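PDB 5IKY: oxalate biosynthetic component 1 from Burkholderia thailandensis, which makes oxalate in quorum sensing-dependent oxalogenesis, as a bifunctional enzyme that joins serine hydrolase and lyase activities in one chain. Local coordinates for residues A[92-95]-A[100-103]; A[1027-1032]-A[1061-1066]. All coordinates share one frame; numbering follows the deposited sequence.

Interaction 1 of 2, residues A[92-95]-A[100-103]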
loop_
_atom_site.group_PDB
_atom_site.type_symbol
_atom_site.label_atom_id
_atom_site.label_comp_id
_atom_site.label_asym_id
_atom_site.label_seq_id
_atom_site.Cartn_x
_atom_site.Cartn_y
_atom_site.Cartn_z
ATOM N N GLY A 92 -20.298 -48.079 -4.980
ATOM C CA GLY A 92 -20.286 -48.067 -3.528
ATOM C C GLY A 92 -21.538 -47.584 -2.818
ATOM O O GLY A 92 -21.465 -47.112 -1.683
ATOM N N TRP A 93 -22.689 -47.711 -3.468
ATOM C CA TRP A 93 -23.952 -47.335 -2.840
ATOM C C TRP A 93 -24.756 -48.567 -2.432
ATOM O O TRP A 93 -24.843 -49.537 -3.184
ATOM C CB TRP A 93 -24.782 -46.460 -3.781
ATOM C CG TRP A 93 -24.150 -45.140 -4.102
ATOM C CD1 TRP A 93 -23.104 -44.918 -4.949
ATOM C CD2 TRP A 93 -24.534 -43.857 -3.594
ATOM N NE1 TRP A 93 -22.808 -43.577 -4.995
ATOM C CE2 TRP A 93 -23.672 -42.904 -4.173
ATOM C CE3 TRP A 93 -25.521 -43.420 -2.705
ATOM C CZ2 TRP A 93 -23.764 -41.544 -3.889
ATOM C CZ3 TRP A 93 -25.612 -42.070 -2.426
ATOM C CH2 TRP A 93 -24.739 -41.148 -3.014
ATOM N N THR A 94 -25.338 -48.529 -1.238
ATOM C CA THR A 94 -26.221 -49.601 -0.792
ATOM C C THR A 94 -27.643 -49.087 -0.633
ATOM O O THR A 94 -27.859 -47.996 -0.105
ATOM C CB THR A 94 -25.758 -50.220 0.539
ATOM O OG1 THR A 94 -25.708 -49.204 1.548
ATOM C CG2 THR A 94 -24.386 -50.853 0.385
ATOM N N PRO A 95 -28.624 -49.876 -1.096
ATOM C CA PRO A 95 -30.032 -49.485 -1.023
ATOM C C PRO A 95 -30.656 -49.798 0.330
ATOM O O PRO A 95 -30.161 -50.642 1.075
ATOM C CB PRO A 95 -30.676 -50.327 -2.122
ATOM C CG PRO A 95 -29.859 -51.569 -2.140
ATOM C CD PRO A 95 -28.446 -51.160 -1.796
ATOM N N TRP A 100 -31.020 -44.612 -1.172
ATOM C CA TRP A 100 -29.645 -45.057 -1.357
ATOM C C TRP A 100 -28.699 -44.170 -0.555
ATOM O O TRP A 100 -28.941 -42.973 -0.403
ATOM C CB TRP A 100 -29.253 -45.028 -2.837
ATOM C CG TRP A 100 -29.914 -46.074 -3.680
ATOM C CD1 TRP A 100 -31.191 -46.055 -4.157
ATOM C CD2 TRP A 100 -29.323 -47.287 -4.162
ATOM N NE1 TRP A 100 -31.436 -47.184 -4.900
ATOM C CE2 TRP A 100 -30.304 -47.957 -4.918
ATOM C CE3 TRP A 100 -28.062 -47.874 -4.023
ATOM C CZ2 TRP A 100 -30.063 -49.183 -5.534
ATOM C CZ3 TRP A 100 -27.825 -49.091 -4.634
ATOM C CH2 TRP A 100 -28.821 -49.732 -5.380
ATOM N N HIS A 101 -27.621 -44.757 -0.048
ATOM C CA HIS A 101 -26.592 -43.985 0.641
ATOM C C HIS A 101 -25.239 -44.676 0.521
ATOM O O HIS A 101 -25.168 -45.893 0.359
ATOM C CB HIS A 101 -26.961 -43.775 2.112
ATOM C CG HIS A 101 -27.114 -45.046 2.887
ATOM N ND1 HIS A 101 -26.096 -45.579 3.647
ATOM C CD2 HIS A 101 -28.166 -45.886 3.022
ATOM C CE1 HIS A 101 -26.512 -46.697 4.215
ATOM N NE2 HIS A 101 -27.766 -46.906 3.852
ATOM N N ARG A 102 -24.165 -43.895 0.589
ATOM C CA ARG A 102 -22.824 -44.444 0.423
ATOM C C ARG A 102 -22.265 -45.028 1.711
ATOM O O ARG A 102 -22.119 -44.332 2.714
ATOM C CB ARG A 102 -21.865 -43.381 -0.110
ATOM C CG ARG A 102 -21.535 -43.553 -1.578
ATOM C CD ARG A 102 -20.189 -42.952 -1.916
ATOM N NE ARG A 102 -19.877 -43.079 -3.335
ATOM C CZ ARG A 102 -18.766 -42.617 -3.897
ATOM N NH1 ARG A 102 -17.861 -41.991 -3.158
ATOM N NH2 ARG A 102 -18.561 -42.774 -5.198
ATOM N N THR A 103 -21.949 -46.316 1.662
ATOM C CA THR A 103 -21.344 -47.011 2.790
ATOM C C THR A 103 -19.849 -47.177 2.546
ATOM O O THR A 103 -19.061 -47.288 3.486
ATOM C CB THR A 103 -21.994 -48.378 3.014
ATOM O OG1 THR A 103 -22.055 -49.080 1.767
ATOM C CG2 THR A 103 -23.402 -48.203 3.553
#

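Interaction 2 of 2, residues A[1027-1032]-A[1061-1066]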
loop_
_atom_site.group_PDB
_atom_site.type_symbol
_atom_site.label_atom_id
_atom_site.label_comp_id
_atom_site.label_asym_id
_atom_site.label_seq_id
_atom_site.Cartn_x
_atom_site.Cartn_y
_atom_site.Cartn_z
ATOM N N THR A 1027 -2.116 -12.151 14.122
ATOM C CA THR A 1027 -2.638 -11.791 15.432
ATOM C C THR A 1027 -1.482 -11.568 16.401
ATOM O O THR A 1027 -0.317 -11.650 16.012
ATOM C CB THR A 1027 -3.580 -12.873 15.990
ATOM N N GLN A 1028 -1.817 -11.296 17.660
ATOM C CA GLN A 1028 -0.827 -11.018 18.701
ATOM C C GLN A 1028 0.198 -9.966 18.266
ATOM O O GLN A 1028 1.366 -10.291 18.046
ATOM C CB GLN A 1028 -0.110 -12.308 19.109
ATOM N N PRO A 1029 -0.240 -8.703 18.137
ATOM C CA PRO A 1029 0.643 -7.619 17.688
ATOM C C PRO A 1029 1.716 -7.248 18.713
ATOM O O PRO A 1029 2.740 -6.674 18.339
ATOM C CB PRO A 1029 -0.324 -6.444 17.475
ATOM C CG PRO A 1029 -1.690 -7.058 17.407
ATOM C CD PRO A 1029 -1.623 -8.234 18.320
ATOM N N ALA A 1030 1.483 -7.571 19.982
ATOM C CA ALA A 1030 2.407 -7.200 21.052
ATOM C C ALA A 1030 3.727 -7.963 20.964
ATOM O O ALA A 1030 4.733 -7.549 21.542
ATOM C CB ALA A 1030 1.756 -7.431 22.410
ATOM N N ASP A 1031 3.718 -9.078 20.240
ATOM C CA ASP A 1031 4.911 -9.901 20.085
ATOM C C ASP A 1031 5.850 -9.338 19.024
ATOM O O ASP A 1031 7.039 -9.660 19.000
ATOM C CB ASP A 1031 4.527 -11.337 19.720
ATOM C CG ASP A 1031 3.690 -12.008 20.791
ATOM O OD1 ASP A 1031 3.904 -11.718 21.986
ATOM O OD2 ASP A 1031 2.815 -12.825 20.435
ATOM N N TYR A 1032 5.306 -8.492 18.155
ATOM C CA TYR A 1032 6.033 -7.992 16.991
ATOM C C TYR A 1032 7.318 -7.238 17.329
ATOM O O TYR A 1032 7.336 -6.361 18.193
ATOM C CB TYR A 1032 5.127 -7.083 16.156
ATOM C CG TYR A 1032 5.880 -6.273 15.126
ATOM C CD1 TYR A 1032 6.353 -6.864 13.961
ATOM C CD2 TYR A 1032 6.127 -4.918 15.321
ATOM C CE1 TYR A 1032 7.048 -6.129 13.017
ATOM C CE2 TYR A 1032 6.822 -4.178 14.385
ATOM C CZ TYR A 1032 7.279 -4.787 13.235
ATOM O OH TYR A 1032 7.970 -4.053 12.299
ATOM N N ASP A 1061 -2.613 -1.623 18.172
ATOM C CA ASP A 1061 -3.349 -2.652 18.899
ATOM C C ASP A 1061 -4.184 -3.537 17.973
ATOM O O ASP A 1061 -4.476 -4.688 18.300
ATOM C CB ASP A 1061 -4.245 -2.012 19.961
ATOM C CG ASP A 1061 -3.453 -1.242 21.001
ATOM O OD1 ASP A 1061 -2.230 -1.474 21.112
ATOM O OD2 ASP A 1061 -4.054 -0.406 21.711
ATOM N N HIS A 1062 -4.561 -3.003 16.816
ATOM C CA HIS A 1062 -5.358 -3.757 15.854
ATOM C C HIS A 1062 -4.493 -4.302 14.722
ATOM O O HIS A 1062 -5.003 -4.637 13.650
ATOM C CB HIS A 1062 -6.475 -2.884 15.281
ATOM C CG HIS A 1062 -7.301 -2.199 16.324
ATOM N ND1 HIS A 1062 -8.350 -2.819 16.969
ATOM C CD2 HIS A 1062 -7.235 -0.946 16.832
ATOM C CE1 HIS A 1062 -8.892 -1.977 17.831
ATOM N NE2 HIS A 1062 -8.235 -0.834 17.767
ATOM N N ALA A 1063 -3.188 -4.381 14.975
ATOM C CA ALA A 1063 -2.201 -4.813 13.983
ATOM C C ALA A 1063 -2.216 -3.926 12.735
ATOM O O ALA A 1063 -1.832 -4.359 11.649
ATOM C CB ALA A 1063 -2.427 -6.277 13.602
ATOM N N ARG A 1064 -2.663 -2.685 12.900
ATOM C CA ARG A 1064 -2.664 -1.710 11.815
ATOM C C ARG A 1064 -1.451 -0.791 11.935
ATOM O O ARG A 1064 -0.466 -1.140 12.586
ATOM C CB ARG A 1064 -3.960 -0.901 11.822
ATOM C CG ARG A 1064 -5.176 -1.688 11.357
ATOM C CD ARG A 1064 -4.981 -2.191 9.934
ATOM N NE ARG A 1064 -6.142 -2.925 9.439
ATOM C CZ ARG A 1064 -6.080 -4.129 8.881
ATOM N NH1 ARG A 1064 -4.911 -4.741 8.746
ATOM N NH2 ARG A 1064 -7.187 -4.725 8.457
ATOM N N LEU A 1065 -1.525 0.384 11.318
ATOM C CA LEU A 1065 -0.366 1.267 11.245
ATOM C C LEU A 1065 -0.580 2.624 11.918
ATOM O O LEU A 1065 0.265 3.513 11.812
ATOM C CB LEU A 1065 0.035 1.480 9.784
ATOM C CG LEU A 1065 0.507 0.235 9.031
ATOM C CD1 LEU A 1065 0.827 0.573 7.580
ATOM C CD2 LEU A 1065 1.710 -0.388 9.728
ATOM N N ASP A 1066 -1.702 2.780 12.612
ATOM C CA ASP A 1066 -1.986 4.024 13.321
ATOM C C ASP A 1066 -1.096 4.151 14.556
ATOM O O ASP A 1066 -0.546 3.155 15.035
ATOM C CB ASP A 1066 -3.462 4.093 13.720
ATOM C CG ASP A 1066 -3.901 5.497 14.098
ATOM O OD1 ASP A 1066 -3.032 6.392 14.184
ATOM O OD2 ASP A 1066 -5.114 5.706 14.313
#

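Interaction 1 of 2, residues A[92-95]-A[100-103]
Trp93 and Trp100 stand on the two strands of an antiparallel beta hairpin, 93-96 and 99-102, and show how one face of a small sheet can be packed tightly while the other is looser and partly exposed. On the tight face each indole is roofed by the aliphatic part of its non-hydrogen-bonded neighbour. Arg102 CG lies over the Trp93 five-membered ring, 3.5 Å from its centroid, in a CH-pi contact; Pro95 CB does the same 3.6 Å from the centroid of the Trp100 six-membered ring. On the diagonal, the methylene carbon Trp93 CB meets Trp100 CE3 at 3.6 Å. Leu88 of helix 82-90 and Ile70 of strand 70-71 touch both tryptophans, while the extended Arg102 chain carries its guanidinium to a salt bridge with Glu63. Gly92, with positive phi, closes helix 82-90 in a Schellman motif.

Thr94 N bonds His101 O (3.1 Å) and His101 N bonds Thr94 O (3.2 Å); the pairing fades in a weak 3.5 Å bond from Thr103 N to Gly92 O. On the looser face Thr94 OG1 sits above the His101 ring rim; exposed Thr103, beyond the strand, meets Thr94 tip to tip, its OG1 3.2 Å from Thr94 CG2.

Interaction 2 of 2, residues A[1027-1032]-A[1061-1066]
Pro1029 and Ala1063 bring two loops of the C-terminal alpha/beta-hydrolase region together, their CA atoms 5.4 Å apart. Residues 1029-1031 form a short 3-10 turn in the connection from helix 1015-1025 to strand 1038-1043, and Tyr1032 N bonds Pro1029 O at 3.2 Å to close it. Residues 1061-1066 have no regular structure and lead from strand 1049-1054 toward helix 1071-1076. Ala1063 adopts a left-handed backbone conformation (phi 59°), which bends this loop, and Asp1060 OD1 steadies the bend by accepting the N-H of Arg1064 and, weakly, that of His1062.

No hydrogen bond crosses the interface, which buries 110 Å² in all. It is a worked case of two loops, each held by bonds of its own, those of the second to Asp1060, meeting through a single proline ring. Both are also tied to common surroundings: Tyr1032 touches Cys1023 and Arg1064 touches Leu1024, both on helix 1015-1025, while the Tyr1032 ring stacks on Phe1057 and its hydroxyl bonds the Phe1057 carbonyl.

The CB of Pro1029 is directed toward the 1061-1066 loop, and CG makes the ring's closest approaches to it. This carbon lies 3.8 Å from Asp1061 O and 3.9 Å from Ala1063 N, and packs against the methyl carbon Ala1063 CB at 4.0 Å.

In the fold
Interactions 1 and 2 lie in different family regions of the chain, with centres about 51 Å apart and nearest atoms about 38 Å apart, and they share no secondary-structure element. Interaction 1 sits peripherally, about 53 Å from the centre of the chain, and interaction 2 lies nearer, at about 17 Å. Interaction 1 joins sequence neighbours within one hairpin, combining regular backbone bonds with aromatic packing, and two of its eight touching residues are buried. Interaction 2 joins loops 29 residues apart, through van der Waals contact without cross-bonds, and of its three touching residues only Ala1063 is buried. In this pair, the contact farther from the centre of the chain is the one that buries more surface (529 against 110 Å²).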